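Long-range contact in transcriptional regulator, marR family, putative (Sulfolobus solfataricus, PDB 3F3X), which probably binds DNA as a dimeric, winged helix-turn-helix transcription factor of the MarR family: residues N34-I42 and A66-K77. Numbering follows the deposited sequence.
Sequences NLSYLDFSI and AITAAVDKLEAK
I42 enters helix 64-76 as a knob, held in a hole of I67, A70, V71 and L74. With CG1 anti to the carbonyl carbon (chi1 -68°) and the chain extended beyond it, CD1 reaches A70 CB at 3.6 Å, while CG2 meets L74 CD1 at 3.8 Å. The axes of segments 37-42 and 66-76 come within 10.0 Å and cross at -79°. In this winged helix-turn-helix domain of the MarR type, helix 64-76 is probably the recognition helix, and helix 37-48 packs across the face of it that carries I67, A70, V71 and L74, with I67 also reaching helix 53-60. L38, partly exposed, lays CD2 on A70 CB at 4.0 Å. D39 OD1 accepts from S36 N from above the carboxylate plane while D39 N donates to S36 OG, a capping box, and OD2 rests against L74 CG at 3.9 Å. At the more solvent-exposed end, K77 NZ donates to the backbone N34 O at 2.6 Å, tilted 21° from the carbonyl plane. A leucine in place of K77 would probably leave that carbonyl without its donor and the turn before helix 37-48 less firmly tied to the end of helix 64-76. Buried next to this polar link, L35 CD2 lies 4.2 Å from L74 CD2.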
ATOM      1  N   ASN A  34     -12.034  -8.043  15.557  1.00 29.14           N
ATOM      2  CA  ASN A  34     -11.007  -7.409  16.369  1.00 30.69           C
ATOM      3  C   ASN A  34      -9.639  -7.879  15.880  1.00 30.20           C
ATOM      4  O   ASN A  34      -8.729  -8.143  16.668  1.00 28.74           O
ATOM      5  CB  ASN A  34     -11.208  -7.756  17.850  1.00 34.91           C
ATOM      6  CG  ASN A  34     -10.262  -7.004  18.758  1.00 39.66           C
ATOM      7  OD1 ASN A  34     -10.008  -5.815  18.561  1.00 43.80           O
ATOM      8  ND2 ASN A  34      -9.743  -7.690  19.774  1.00 43.17           N
ATOM      9  N   LEU A  35      -9.519  -7.994  14.560  1.00 28.54           N
ATOM     10  CA  LEU A  35      -8.277  -8.406  13.917  1.00 27.88           C
ATOM     11  C   LEU A  35      -7.903  -7.362  12.885  1.00 26.90           C
ATOM     12  O   LEU A  35      -8.742  -6.567  12.463  1.00 25.96           O
ATOM     13  CB  LEU A  35      -8.440  -9.751  13.198  1.00 29.09           C
ATOM     14  CG  LEU A  35      -8.688 -11.017  14.016  1.00 32.24           C
ATOM     15  CD1 LEU A  35      -8.827 -12.205  13.061  1.00 31.63           C
ATOM     16  CD2 LEU A  35      -7.535 -11.239  14.997  1.00 31.11           C
ATOM     17  N   SER A  36      -6.638  -7.370  12.480  1.00 27.20           N
ATOM     18  CA  SER A  36      -6.156  -6.450  11.464  1.00 25.25           C
ATOM     19  C   SER A  36      -5.819  -7.283  10.233  1.00 25.15           C
ATOM     20  O   SER A  36      -5.851  -8.514  10.277  1.00 23.37           O
ATOM     21  CB  SER A  36      -4.901  -5.725  11.943  1.00 26.45           C
ATOM     22  OG  SER A  36      -3.797  -6.612  12.017  1.00 25.94           O
ATOM     23  N   TYR A  37      -5.492  -6.613   9.139  1.00 23.32           N
ATOM     24  CA  TYR A  37      -5.136  -7.310   7.914  1.00 25.09           C
ATOM     25  C   TYR A  37      -3.819  -8.054   8.112  1.00 24.65           C
ATOM     26  O   TYR A  37      -3.637  -9.157   7.599  1.00 23.10           O
ATOM     27  CB  TYR A  37      -4.998  -6.317   6.768  1.00 27.65           C
ATOM     28  CG  TYR A  37      -4.698  -6.950   5.430  1.00 30.44           C
ATOM     29  CD1 TYR A  37      -5.434  -8.042   4.969  1.00 31.48           C
ATOM     30  CD2 TYR A  37      -3.725  -6.412   4.594  1.00 34.30           C
ATOM     31  CE1 TYR A  37      -5.212  -8.578   3.701  1.00 33.97           C
ATOM     32  CE2 TYR A  37      -3.496  -6.937   3.325  1.00 37.58           C
ATOM     33  CZ  TYR A  37      -4.246  -8.014   2.884  1.00 36.87           C
ATOM     34  OH  TYR A  37      -4.043  -8.489   1.607  1.00 40.46           O
ATOM     35  N   LEU A  38      -2.900  -7.445   8.855  1.00 24.91           N
ATOM     36  CA  LEU A  38      -1.610  -8.075   9.116  1.00 23.71           C
ATOM     37  C   LEU A  38      -1.830  -9.328   9.956  1.00 23.42           C
ATOM     38  O   LEU A  38      -1.121 -10.321   9.794  1.00 23.25           O
ATOM     39  CB  LEU A  38      -0.672  -7.117   9.856  1.00 24.25           C
ATOM     40  CG  LEU A  38       0.727  -7.680  10.141  1.00 24.37           C
ATOM     41  CD1 LEU A  38       1.396  -8.064   8.833  1.00 24.86           C
ATOM     42  CD2 LEU A  38       1.567  -6.642  10.880  1.00 26.40           C
ATOM     43  N   ASP A  39      -2.808  -9.267  10.860  1.00 22.32           N
ATOM     44  CA  ASP A  39      -3.140 -10.408  11.711  1.00 21.91           C
ATOM     45  C   ASP A  39      -3.541 -11.566  10.802  1.00 20.68           C
ATOM     46  O   ASP A  39      -3.117 -12.707  11.001  1.00 20.06           O
ATOM     47  CB  ASP A  39      -4.321 -10.085  12.629  1.00 22.11           C
ATOM     48  CG  ASP A  39      -3.955  -9.157  13.773  1.00 26.01           C
ATOM     49  OD1 ASP A  39      -4.898  -8.597  14.376  1.00 26.85           O
ATOM     50  OD2 ASP A  39      -2.752  -8.999  14.085  1.00 26.94           O
ATOM     51  N   PHE A  40      -4.378 -11.262   9.815  1.00 18.80           N
ATOM     52  CA  PHE A  40      -4.827 -12.270   8.868  1.00 19.37           C
ATOM     53  C   PHE A  40      -3.637 -12.890   8.133  1.00 20.30           C
ATOM     54  O   PHE A  40      -3.561 -14.109   7.976  1.00 19.18           O
ATOM     55  CB  PHE A  40      -5.781 -11.654   7.842  1.00 20.23           C
ATOM     56  CG  PHE A  40      -5.902 -12.453   6.578  1.00 22.36           C
ATOM     57  CD1 PHE A  40      -6.617 -13.651   6.553  1.00 20.52           C
ATOM     58  CD2 PHE A  40      -5.268 -12.026   5.416  1.00 22.74           C
ATOM     59  CE1 PHE A  40      -6.697 -14.407   5.379  1.00 24.32           C
ATOM     60  CE2 PHE A  40      -5.342 -12.771   4.245  1.00 23.59           C
ATOM     61  CZ  PHE A  40      -6.054 -13.964   4.222  1.00 22.05           C
ATOM     62  N   SER A  41      -2.719 -12.046   7.672  1.00 18.75           N
ATOM     63  CA  SER A  41      -1.541 -12.524   6.950  1.00 20.84           C
ATOM     64  C   SER A  41      -0.687 -13.472   7.792  1.00 19.49           C
ATOM     65  O   SER A  41      -0.219 -14.507   7.305  1.00 20.36           O
ATOM     66  CB  SER A  41      -0.687 -11.341   6.492  1.00 21.98           C
ATOM     67  OG  SER A  41      -1.390 -10.542   5.559  1.00 23.89           O
ATOM     68  N   ILE A  42      -0.475 -13.111   9.054  1.00 18.55           N
ATOM     69  CA  ILE A  42       0.325 -13.938   9.947  1.00 18.07           C
ATOM     70  C   ILE A  42      -0.356 -15.287  10.152  1.00 18.23           C
ATOM     71  O   ILE A  42       0.299 -16.333  10.117  1.00 15.63           O
ATOM     72  CB  ILE A  42       0.545 -13.233  11.309  1.00 19.54           C
ATOM     73  CG1 ILE A  42       1.439 -12.003  11.100  1.00 20.75           C
ATOM     74  CG2 ILE A  42       1.171 -14.199  12.325  1.00 18.34           C
ATOM     75  CD1 ILE A  42       1.607 -11.144  12.338  1.00 22.28           C
ATOM     76  N   ALA A  66       6.839  -4.453  13.769  1.00 30.81           N
ATOM     77  CA  ALA A  66       5.429  -4.548  13.407  1.00 30.71           C
ATOM     78  C   ALA A  66       4.938  -5.982  13.612  1.00 30.27           C
ATOM     79  O   ALA A  66       3.845  -6.202  14.132  1.00 29.96           O
ATOM     80  CB  ALA A  66       5.224  -4.120  11.959  1.00 30.75           C
ATOM     81  N   ILE A  67       5.750  -6.955  13.199  1.00 28.80           N
ATOM     82  CA  ILE A  67       5.399  -8.364  13.363  1.00 27.58           C
ATOM     83  C   ILE A  67       5.286  -8.700  14.849  1.00 27.74           C
ATOM     84  O   ILE A  67       4.321  -9.334  15.278  1.00 26.40           O
ATOM     85  CB  ILE A  67       6.471  -9.294  12.733  1.00 27.66           C
ATOM     86  CG1 ILE A  67       6.469  -9.143  11.211  1.00 27.03           C
ATOM     87  CG2 ILE A  67       6.212 -10.752  13.141  1.00 27.39           C
ATOM     88  CD1 ILE A  67       5.148  -9.530  10.546  1.00 28.16           C
ATOM     89  N   THR A  68       6.274  -8.269  15.631  1.00 27.18           N
ATOM     90  CA  THR A  68       6.283  -8.537  17.067  1.00 29.56           C
ATOM     91  C   THR A  68       5.047  -7.972  17.756  1.00 30.43           C
ATOM     92  O   THR A  68       4.447  -8.628  18.608  1.00 29.67           O
ATOM     93  CB  THR A  68       7.528  -7.937  17.744  1.00 31.56           C
ATOM     94  OG1 THR A  68       8.707  -8.451  17.117  1.00 32.49           O
ATOM     95  CG2 THR A  68       7.555  -8.302  19.222  1.00 33.50           C
ATOM     96  N   ALA A  69       4.676  -6.747  17.391  1.00 30.35           N
ATOM     97  CA  ALA A  69       3.506  -6.106  17.976  1.00 31.08           C
ATOM     98  C   ALA A  69       2.253  -6.910  17.645  1.00 28.83           C
ATOM     99  O   ALA A  69       1.415  -7.141  18.515  1.00 29.75           O
ATOM    100  CB  ALA A  69       3.366  -4.678  17.452  1.00 31.48           C
ATOM    101  N   ALA A  70       2.134  -7.336  16.390  1.00 27.04           N
ATOM    102  CA  ALA A  70       0.981  -8.117  15.949  1.00 26.17           C
ATOM    103  C   ALA A  70       0.926  -9.464  16.664  1.00 25.98           C
ATOM    104  O   ALA A  70      -0.124  -9.865  17.162  1.00 26.97           O
ATOM    105  CB  ALA A  70       1.034  -8.328  14.435  1.00 25.09           C
ATOM    106  N   VAL A  71       2.060 -10.159  16.717  1.00 25.79           N
ATOM    107  CA  VAL A  71       2.133 -11.460  17.378  1.00 25.50           C
ATOM    108  C   VAL A  71       1.819 -11.348  18.868  1.00 26.94           C
ATOM    109  O   VAL A  71       1.200 -12.244  19.446  1.00 24.80           O
ATOM    110  CB  VAL A  71       3.532 -12.103  17.180  1.00 25.62           C
ATOM    111  CG1 VAL A  71       3.650 -13.386  17.996  1.00 25.09           C
ATOM    112  CG2 VAL A  71       3.754 -12.394  15.697  1.00 23.59           C
ATOM    113  N   ASP A  72       2.233 -10.250  19.497  1.00 29.24           N
ATOM    114  CA  ASP A  72       1.946 -10.075  20.916  1.00 31.58           C
ATOM    115  C   ASP A  72       0.441 -10.180  21.156  1.00 31.90           C
ATOM    116  O   ASP A  72      -0.000 -10.855  22.085  1.00 32.61           O
ATOM    117  CB  ASP A  72       2.426  -8.710  21.425  1.00 34.22           C
ATOM    118  CG  ASP A  72       3.938  -8.610  21.521  1.00 36.65           C
ATOM    119  OD1 ASP A  72       4.609  -9.644  21.736  1.00 35.09           O
ATOM    120  OD2 ASP A  72       4.453  -7.477  21.398  1.00 38.88           O
ATOM    121  N   LYS A  73      -0.346  -9.513  20.317  1.00 33.05           N
ATOM    122  CA  LYS A  73      -1.796  -9.545  20.473  1.00 33.25           C
ATOM    123  C   LYS A  73      -2.370 -10.901  20.097  1.00 32.16           C
ATOM    124  O   LYS A  73      -3.217 -11.443  20.810  1.00 31.03           O
ATOM    125  CB  LYS A  73      -2.448  -8.443  19.638  1.00 36.98           C
ATOM    126  CG  LYS A  73      -3.150  -7.394  20.487  1.00 43.00           C
ATOM    127  CD  LYS A  73      -3.399  -6.105  19.722  1.00 45.65           C
ATOM    128  CE  LYS A  73      -3.947  -5.029  20.650  1.00 47.70           C
ATOM    129  NZ  LYS A  73      -4.040  -3.698  19.986  1.00 49.69           N
ATOM    130  N   LEU A  74      -1.899 -11.456  18.985  1.00 28.36           N
ATOM    131  CA  LEU A  74      -2.369 -12.762  18.544  1.00 26.35           C
ATOM    132  C   LEU A  74      -2.103 -13.833  19.595  1.00 25.13           C
ATOM    133  O   LEU A  74      -2.957 -14.681  19.854  1.00 24.68           O
ATOM    134  CB  LEU A  74      -1.693 -13.151  17.227  1.00 23.88           C
ATOM    135  CG  LEU A  74      -2.140 -12.352  16.000  1.00 25.14           C
ATOM    136  CD1 LEU A  74      -1.259 -12.701  14.819  1.00 24.69           C
ATOM    137  CD2 LEU A  74      -3.603 -12.657  15.682  1.00 24.19           C
ATOM    138  N   GLU A  75      -0.921 -13.804  20.201  1.00 23.41           N
ATOM    139  CA  GLU A  75      -0.604 -14.805  21.207  1.00 25.00           C
ATOM    140  C   GLU A  75      -1.449 -14.602  22.460  1.00 24.26           C
ATOM    141  O   GLU A  75      -1.880 -15.567  23.087  1.00 24.90           O
ATOM    142  CB  GLU A  75       0.891 -14.780  21.558  1.00 24.29           C
ATOM    143  CG  GLU A  75       1.263 -15.806  22.619  1.00 25.91           C
ATOM    144  CD  GLU A  75       2.744 -16.145  22.637  1.00 25.52           C
ATOM    145  OE1 GLU A  75       3.573 -15.222  22.486  1.00 25.93           O
ATOM    146  OE2 GLU A  75       3.074 -17.338  22.818  1.00 25.30           O
ATOM    147  N   ALA A  76      -1.693 -13.344  22.811  1.00 27.61           N
ATOM    148  CA  ALA A  76      -2.501 -13.028  23.982  1.00 28.74           C
ATOM    149  C   ALA A  76      -3.924 -13.549  23.778  1.00 29.45           C
ATOM    150  O   ALA A  76      -4.596 -13.948  24.736  1.00 30.10           O
ATOM    151  CB  ALA A  76      -2.516 -11.519  24.211  1.00 30.13           C
ATOM    152  N   LYS A  77      -4.371 -13.555  22.524  1.00 27.69           N
ATOM    153  CA  LYS A  77      -5.708 -14.031  22.171  1.00 27.77           C
ATOM    154  C   LYS A  77      -5.734 -15.545  21.997  1.00 27.16           C
ATOM    155  O   LYS A  77      -6.786 -16.123  21.719  1.00 26.36           O
ATOM    156  CB  LYS A  77      -6.175 -13.400  20.858  1.00 29.76           C
ATOM    157  CG  LYS A  77      -6.251 -11.891  20.847  1.00 32.29           C
ATOM    158  CD  LYS A  77      -6.555 -11.405  19.440  1.00 34.50           C
ATOM    159  CE  LYS A  77      -6.525  -9.896  19.366  1.00 37.14           C
ATOM    160  NZ  LYS A  77      -7.776  -9.349  18.798  1.00 38.52           N
TER